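Long-range contact in bile salt hydrolase/transferase (Clostridium perfringens, PDB 2BJF), which hydrolyses the amide bond of glycine- and taurine-conjugated bile salts, releasing free bile acid and amino acid, and also acts as a bile acid amine N-acyltransferase: residues T3-L7 with V232-R236. Sequence-based numbering, arbitrary orientation.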
loop_
_atom_site.group_PDB
_atom_site.type_symbol
_atom_site.label_atom_id
_atom_site.label_comp_id
_atom_site.label_asym_id
_atom_site.label_seq_id
_atom_site.Cartn_x
_atom_site.Cartn_y
_atom_site.Cartn_z
ATOM N N THR A 3 -8.882 -15.500 12.433
ATOM C CA THR A 3 -9.455 -15.574 11.096
ATOM C C THR A 3 -10.302 -16.833 10.971
ATOM O O THR A 3 -9.811 -17.941 11.184
ATOM C CB THR A 3 -8.370 -15.555 9.994
ATOM O OG1 THR A 3 -7.500 -14.433 10.190
ATOM C CG2 THR A 3 -9.005 -15.464 8.612
ATOM N N GLY A 4 -11.577 -16.646 10.638
ATOM C CA GLY A 4 -12.496 -17.751 10.384
ATOM C C GLY A 4 -12.622 -18.011 8.896
ATOM O O GLY A 4 -12.548 -17.082 8.088
ATOM N N LEU A 5 -12.814 -19.279 8.537
ATOM C CA LEU A 5 -12.874 -19.690 7.134
ATOM C C LEU A 5 -13.848 -20.844 6.922
ATOM O O LEU A 5 -13.847 -21.817 7.681
ATOM C CB LEU A 5 -11.477 -20.085 6.629
ATOM C CG LEU A 5 -11.313 -20.645 5.209
ATOM C CD1 LEU A 5 -11.709 -19.626 4.144
ATOM C CD2 LEU A 5 -9.888 -21.131 4.979
ATOM N N ALA A 6 -14.675 -20.720 5.887
ATOM C CA ALA A 6 -15.527 -21.814 5.425
ATOM C C ALA A 6 -15.168 -22.149 3.981
ATOM O O ALA A 6 -15.049 -21.255 3.141
ATOM C CB ALA A 6 -16.997 -21.441 5.543
ATOM N N LEU A 7 -14.996 -23.438 3.698
ATOM C CA LEU A 7 -14.512 -23.881 2.393
ATOM C C LEU A 7 -15.100 -25.240 2.022
ATOM O O LEU A 7 -15.066 -26.175 2.824
ATOM C CB LEU A 7 -12.979 -23.950 2.416
ATOM C CG LEU A 7 -12.153 -23.955 1.128
ATOM C CD1 LEU A 7 -12.278 -22.637 0.369
ATOM C CD2 LEU A 7 -10.699 -24.234 1.469
ATOM N N VAL A 232 -7.621 -13.125 3.134
ATOM C CA VAL A 232 -8.320 -14.414 3.179
ATOM C C VAL A 232 -9.513 -14.454 2.211
ATOM O O VAL A 232 -9.771 -15.480 1.583
ATOM C CB VAL A 232 -8.696 -14.839 4.636
ATOM C CG1 VAL A 232 -9.746 -13.920 5.250
ATOM C CG2 VAL A 232 -9.145 -16.292 4.685
ATOM N N ALA A 233 -10.212 -13.328 2.070
ATOM C CA ALA A 233 -11.354 -13.247 1.157
ATOM C C ALA A 233 -10.947 -13.516 -0.292
ATOM O O ALA A 233 -11.604 -14.288 -0.994
ATOM C CB ALA A 233 -12.039 -11.895 1.277
ATOM N N PHE A 234 -9.855 -12.891 -0.728
ATOM C CA PHE A 234 -9.395 -13.038 -2.106
ATOM C C PHE A 234 -8.638 -14.342 -2.373
ATOM O O PHE A 234 -8.770 -14.914 -3.454
ATOM C CB PHE A 234 -8.592 -11.809 -2.550
ATOM C CG PHE A 234 -9.452 -10.618 -2.870
ATOM C CD1 PHE A 234 -10.029 -10.476 -4.131
ATOM C CD2 PHE A 234 -9.704 -9.647 -1.906
ATOM C CE1 PHE A 234 -10.839 -9.375 -4.432
ATOM C CE2 PHE A 234 -10.511 -8.542 -2.193
ATOM C CZ PHE A 234 -11.080 -8.407 -3.460
ATOM N N LEU A 235 -7.866 -14.818 -1.395
ATOM C CA LEU A 235 -7.196 -16.118 -1.518
ATOM C C LEU A 235 -8.214 -17.250 -1.649
ATOM O O LEU A 235 -8.023 -18.176 -2.440
ATOM C CB LEU A 235 -6.267 -16.389 -0.330
ATOM C CG LEU A 235 -5.003 -15.543 -0.161
ATOM C CD1 LEU A 235 -4.283 -15.984 1.091
ATOM C CD2 LEU A 235 -4.077 -15.631 -1.361
ATOM N N ARG A 236 -9.290 -17.163 -0.869
ATOM C CA ARG A 236 -10.386 -18.127 -0.935
ATOM C C ARG A 236 -11.082 -18.064 -2.294
ATOM O O ARG A 236 -11.292 -19.092 -2.938
ATOM C CB ARG A 236 -11.390 -17.869 0.192
ATOM C CG ARG A 236 -12.584 -18.809 0.210
ATOM C CD ARG A 236 -13.636 -18.334 1.197
ATOM N NE ARG A 236 -14.748 -19.276 1.286
ATOM C CZ ARG A 236 -15.851 -19.219 0.545
ATOM N NH1 ARG A 236 -16.012 -18.252 -0.352
ATOM N NH2 ARG A 236 -16.800 -20.131 0.703
#
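Ala6 O takes two N-H groups from Arg236, and the geometry ranks them. Arg236 NE lies 2.7 Å from Ala6 O, with a 163° angle at the hydrogen. Arg236 NH2 reaches the same Ala6 O in a longer, bent and weak bond at 3.2 Å. The carbonyl points almost straight at NE (C=O...N 179°) and its oxygen lies close to the guanidinium plane, so the group is met at its edge. This ties helix 225-243 to strand 3-8 in the helix-on-sheet layering of the Ntn-hydrolase fold; the two short segments run nearly parallel, with axes 19° apart. Anti torsions from CA outward keep the Arg236 chain extended, so that it reaches from the helix to the strand backbone. Leu5 CD1 touches Arg236 CD at 3.8 Å, and the side chain of Leu7 passes that of Arg236 heading the other way, with CD1 3.8 Å from Arg236 CG. Val172 of the neighbouring strand 172-173 also packs on Arg236. At the other end, Thr3, about 6 Å side chain to side chain from Cys2, the inferred nucleophile, meets Val232 tip to tip. Thr3 CG2 stands anti to the backbone N, which leaves OG1 beside that N, weakly hydrogen-bonded to Arg228, while the methyl CG2 lies 3.8 Å from Val232 CG1.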